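Local coordinates for transcriptional regulatory protein FixJ (Sinorhizobium meliloti, PDB 1DBW), which acts as a two-component response regulator, switching on transcription of nitrogen-fixation genes when activated by FixL, this fragment being its magnesium-binding receiver domain, at residues A[77-82]-A[109-114]; A[92-95]-A[100-103]. The protein carries 2 engineered substitutions. One frame throughout, in Å; residues are numbered along the deposited sequence. Where two conformers were deposited one is given.

Both contacts use neighbouring strands of one parallel sheet, but they differ in depth and chemistry. In contact 1 all three touching residues are buried, and aliphatic groups join strand 78-82 to helix 108-119. Contact 2 lies at the surface, where helix 87-95 meets edge strand 100-103 through a thioether, an aromatic ring and backbone atoms. The centres are about 9 Å apart. Backbone bonds couple the strands: T82 N lies 2.9 Å from I102 O and V80 O lies 3.0 Å from I102 N, both probable hydrogen bonds. Nearly equal buried areas, 148 and 150 Å², come from unlike settings: branched hydrocarbon inside, a bent thioether chain at the partly exposed surface.

Contact 1 (A[77-82]-A[109-114]); sequences PSIVIT and TVIIEA
E113 N to T109 O, 3.0 Å, is the shorter of two backbone bonds in the helical turn that carries A114 and I111 against I79; the other runs from A114 N to V110 O. No hydrogen bond crosses between 77-82 and 109-114. What crosses is van der Waals packing, mostly aliphatic. I79 sends its two branches to different places on the helix. With CG1 anti to the carbonyl carbon (chi1 -62°), CG2 is anti to the backbone N and reaches I111 CD1 at 3.8 Å, while the other branch ends in CD1, 3.9 Å from A114 O and 4.3 Å from A114 CB. Consistent with the small methyl of A114, the CA atoms of I79 and A114 are 7.1 Å apart. This pairing belongs to the doubly wound beta/alpha fold of CheY-like receiver domains, in which helices cover both faces of a parallel sheet. The strand's alternation gives the evidence: I79 points to helix 108-119, whereas V80 points away and touches A93 of helix 87-95. I111 CG1 is anti to the backbone N (chi1 -171°) and chi2 (58°) bends the chain, which brings CD1 against I79 CG2 although the CB bond does not point at the strand. I102 touches both I79 and I111 from the next strand, and M22 of helix 13-25 lies against I111. I111 lies about 9 Å, side chain to side chain, from magnesium-binding D54.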
loop_
_atom_site.group_PDB
_atom_site.type_symbol
_atom_site.label_atom_id
_atom_site.label_comp_id
_atom_site.label_asym_id
_atom_site.label_seq_id
_atom_site.Cartn_x
_atom_site.Cartn_y
_atom_site.Cartn_z
ATOM N N PRO A 77 -3.439 6.269 -4.967
ATOM C CA PRO A 77 -3.680 6.519 -3.532
ATOM C C PRO A 77 -3.004 5.409 -2.755
ATOM O O PRO A 77 -3.225 4.220 -3.040
ATOM C CB PRO A 77 -5.216 6.461 -3.418
ATOM C CG PRO A 77 -5.674 6.844 -4.855
ATOM C CD PRO A 77 -4.714 6.087 -5.698
ATOM N N SER A 78 -2.110 5.770 -1.824
ATOM C CA SER A 78 -1.336 4.757 -1.089
ATOM C C SER A 78 -1.353 4.841 0.443
ATOM O O SER A 78 -1.235 5.941 1.000
ATOM C CB SER A 78 0.143 4.814 -1.515
ATOM O OG SER A 78 0.326 5.142 -2.887
ATOM N N ILE A 79 -1.414 3.662 1.086
ATOM C CA ILE A 79 -1.392 3.476 2.526
ATOM C C ILE A 79 -0.046 2.812 2.757
ATOM O O ILE A 79 0.275 1.778 2.160
ATOM C CB ILE A 79 -2.490 2.508 2.960
ATOM C CG1 ILE A 79 -3.865 3.087 2.605
ATOM C CG2 ILE A 79 -2.392 2.246 4.469
ATOM C CD1 ILE A 79 -4.009 4.553 3.039
ATOM N N VAL A 80 0.758 3.385 3.643
ATOM C CA VAL A 80 2.089 2.822 3.900
ATOM C C VAL A 80 2.052 2.207 5.289
ATOM O O VAL A 80 1.721 2.874 6.220
ATOM C CB VAL A 80 3.183 3.939 3.841
ATOM C CG1 VAL A 80 4.536 3.378 4.269
ATOM C CG2 VAL A 80 3.286 4.510 2.379
ATOM N N ILE A 81 2.261 0.900 5.383
ATOM C CA ILE A 81 2.259 0.242 6.681
ATOM C C ILE A 81 3.668 0.471 7.207
ATOM O O ILE A 81 4.661 0.137 6.528
ATOM C CB ILE A 81 1.961 -1.246 6.547
ATOM C CG1 ILE A 81 0.510 -1.410 6.102
ATOM C CG2 ILE A 81 2.174 -1.924 7.884
ATOM C CD1 ILE A 81 0.155 -2.856 5.721
ATOM N N THR A 82 3.732 0.948 8.440
ATOM C CA THR A 82 5.013 1.296 9.037
ATOM C C THR A 82 5.373 0.454 10.267
ATOM O O THR A 82 4.501 -0.111 10.937
ATOM C CB THR A 82 5.036 2.824 9.378
ATOM O OG1 THR A 82 3.973 3.122 10.288
ATOM C CG2 THR A 82 4.799 3.677 8.097
ATOM N N THR A 109 -9.971 -3.998 11.166
ATOM C CA THR A 109 -10.922 -2.926 10.900
ATOM C C THR A 109 -10.221 -1.616 10.560
ATOM O O THR A 109 -10.668 -0.888 9.688
ATOM C CB THR A 109 -11.872 -2.708 12.084
ATOM O OG1 THR A 109 -11.095 -2.370 13.235
ATOM C CG2 THR A 109 -12.665 -3.975 12.361
ATOM N N VAL A 110 -9.065 -1.378 11.176
ATOM C CA VAL A 110 -8.321 -0.153 10.942
ATOM C C VAL A 110 -7.697 -0.050 9.550
ATOM O O VAL A 110 -7.764 1.020 8.923
ATOM C CB VAL A 110 -7.230 0.067 12.014
ATOM C CG1 VAL A 110 -6.277 1.176 11.607
ATOM C CG2 VAL A 110 -7.893 0.451 13.310
ATOM N N ILE A 111 -7.106 -1.139 9.064
ATOM C CA ILE A 111 -6.511 -1.091 7.740
ATOM C C ILE A 111 -7.640 -1.045 6.707
ATOM O O ILE A 111 -7.520 -0.375 5.689
ATOM C CB ILE A 111 -5.560 -2.275 7.477
ATOM C CG1 ILE A 111 -4.801 -2.062 6.162
ATOM C CG2 ILE A 111 -6.312 -3.581 7.410
ATOM C CD1 ILE A 111 -4.007 -0.807 6.120
ATOM N N ILE A 112 -8.735 -1.744 6.971
ATOM C CA ILE A 112 -9.869 -1.714 6.026
ATOM C C ILE A 112 -10.425 -0.278 5.896
ATOM O O ILE A 112 -10.709 0.200 4.798
ATOM C CB ILE A 112 -10.966 -2.707 6.466
ATOM C CG1 ILE A 112 -10.470 -4.139 6.223
ATOM C CG2 ILE A 112 -12.286 -2.457 5.708
ATOM C CD1 ILE A 112 -11.312 -5.213 6.890
ATOM N N GLU A 113 -10.567 0.427 7.014
ATOM C CA GLU A 113 -11.064 1.798 6.951
ATOM C C GLU A 113 -10.108 2.703 6.178
ATOM O O GLU A 113 -10.556 3.547 5.399
ATOM C CB GLU A 113 -11.311 2.355 8.356
ATOM C CG GLU A 113 -12.322 1.539 9.157
ATOM C CD GLU A 113 -13.739 2.081 9.076
ATOM O OE1 GLU A 113 -14.123 2.583 7.997
ATOM O OE2 GLU A 113 -14.470 1.997 10.099
ATOM N N ALA A 114 -8.802 2.534 6.390
ATOM C CA ALA A 114 -7.806 3.325 5.679
ATOM C C ALA A 114 -7.892 3.069 4.164
ATOM O O ALA A 114 -7.840 4.013 3.378
ATOM C CB ALA A 114 -6.407 3.011 6.203
#

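Contact 2 (A[92-95]-A[100-103]); sequences EAMK and DFIE
M94 reaches from helix 87-95 to D100 and F101 on the edge strand, and its chain can be traced atom by atom. CB is still 5.5 Å from F101 CD2. CG, placed anti to the carbonyl carbon, closes to 4.0 Å from F101 CD2, approaching the ring obliquely. A bend at chi2 (-49°) then turns SD down onto the strand backbone, 3.7 Å from D100 CA. The same sulfur is 5.4 Å from the F101 ring centroid and 87° off its normal, an edge-on Met-aromatic contact. After a second bend, CE ends 4.0 Å from D100 CA. Within the strand D100 OD1 accepts a weak bond from F101 N at 2.8 Å (140° at the hydrogen). Replacing M94 with an alanine removes CG, SD and CE, which is likely to open a gap over D100 CA and leave the F101 edge less covered on the helix side. The contact closes the beta-alpha-beta unit of strand 78-82, helix 87-95 and strand 100-103. F101, which also touches T82, probably corresponds to the aromatic position that changes rotamer on activation in relatives such as CheY. M94 and F101 both touch a crystal neighbour, and the lattice may influence their conformations. With no hydrogen bond across the segments, the contact rests on dispersion and sulfur-ring attraction, neither as directional as a hydrogen bond.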
loop_
_atom_site.group_PDB
_atom_site.type_symbol
_atom_site.label_atom_id
_atom_site.label_comp_id
_atom_site.label_asym_id
_atom_site.label_seq_id
_atom_site.Cartn_x
_atom_site.Cartn_y
_atom_site.Cartn_z
ATOM N N GLU A 92 7.818 10.364 7.036
ATOM C CA GLU A 92 8.303 10.390 5.662
ATOM C C GLU A 92 7.261 9.891 4.668
ATOM O O GLU A 92 7.168 10.414 3.569
ATOM C CB GLU A 92 9.616 9.628 5.536
ATOM C CG GLU A 92 10.791 10.361 6.210
ATOM C CD GLU A 92 10.947 11.825 5.746
ATOM O OE1 GLU A 92 11.131 12.720 6.608
ATOM O OE2 GLU A 92 10.873 12.084 4.519
ATOM N N ALA A 93 6.425 8.964 5.114
ATOM C CA ALA A 93 5.367 8.414 4.276
ATOM C C ALA A 93 4.342 9.494 3.976
ATOM O O ALA A 93 3.942 9.664 2.812
ATOM C CB ALA A 93 4.708 7.216 4.963
ATOM N N MET A 94 3.974 10.278 4.998
ATOM C CA MET A 94 3.008 11.347 4.812
ATOM C C MET A 94 3.594 12.457 3.965
ATOM O O MET A 94 2.887 13.037 3.151
ATOM C CB MET A 94 2.490 11.904 6.140
ATOM C CG MET A 94 1.782 10.886 6.982
ATOM S SD MET A 94 0.529 9.962 5.991
ATOM C CE MET A 94 -0.661 11.162 5.872
ATOM N N LYS A 95 4.876 12.768 4.189
ATOM C CA LYS A 95 5.576 13.791 3.412
ATOM C C LYS A 95 5.655 13.394 1.931
ATOM O O LYS A 95 5.529 14.235 1.045
ATOM C CB LYS A 95 6.994 14.012 3.954
ATOM C CG LYS A 95 7.765 15.070 3.169
ATOM C CD LYS A 95 8.884 15.696 3.992
ATOM C CE LYS A 95 9.421 16.953 3.299
ATOM N NZ LYS A 95 10.255 17.800 4.221
ATOM N N ASP A 100 -2.382 7.840 4.004
ATOM C CA ASP A 100 -2.266 7.569 5.433
ATOM C C ASP A 100 -1.181 6.552 5.683
ATOM O O ASP A 100 -0.669 5.929 4.764
ATOM C CB ASP A 100 -3.580 7.025 6.007
ATOM C CG ASP A 100 -3.761 7.346 7.508
ATOM O OD1 ASP A 100 -2.858 7.928 8.169
ATOM O OD2 ASP A 100 -4.846 7.037 8.029
ATOM N N PHE A 101 -0.780 6.449 6.940
ATOM C CA PHE A 101 0.190 5.442 7.320
ATOM C C PHE A 101 -0.555 4.621 8.358
ATOM O O PHE A 101 -1.528 5.099 8.964
ATOM C CB PHE A 101 1.438 6.039 8.003
ATOM C CG PHE A 101 1.161 6.620 9.365
ATOM C CD1 PHE A 101 1.344 5.856 10.528
ATOM C CD2 PHE A 101 0.676 7.927 9.491
ATOM C CE1 PHE A 101 1.048 6.398 11.803
ATOM C CE2 PHE A 101 0.386 8.466 10.733
ATOM C CZ PHE A 101 0.573 7.696 11.903
ATOM N N ILE A 102 -0.134 3.382 8.517
ATOM C CA ILE A 102 -0.705 2.523 9.534
ATOM C C ILE A 102 0.437 1.838 10.248
ATOM O O ILE A 102 1.159 1.060 9.661
ATOM C CB ILE A 102 -1.586 1.438 8.952
ATOM C CG1 ILE A 102 -2.773 2.063 8.196
ATOM C CG2 ILE A 102 -2.081 0.518 10.091
ATOM C CD1 ILE A 102 -3.752 2.794 9.067
ATOM N N GLU A 103 0.576 2.112 11.537
ATOM C CA GLU A 103 1.635 1.511 12.336
ATOM C C GLU A 103 1.251 0.086 12.775
ATOM O O GLU A 103 0.120 -0.158 13.202
ATOM C CB GLU A 103 1.868 2.402 13.575
ATOM C CG GLU A 103 2.931 1.880 14.531
ATOM C CD GLU A 103 3.002 2.683 15.834
ATOM O OE1 GLU A 103 2.299 3.713 15.996
ATOM O OE2 GLU A 103 3.751 2.252 16.724
#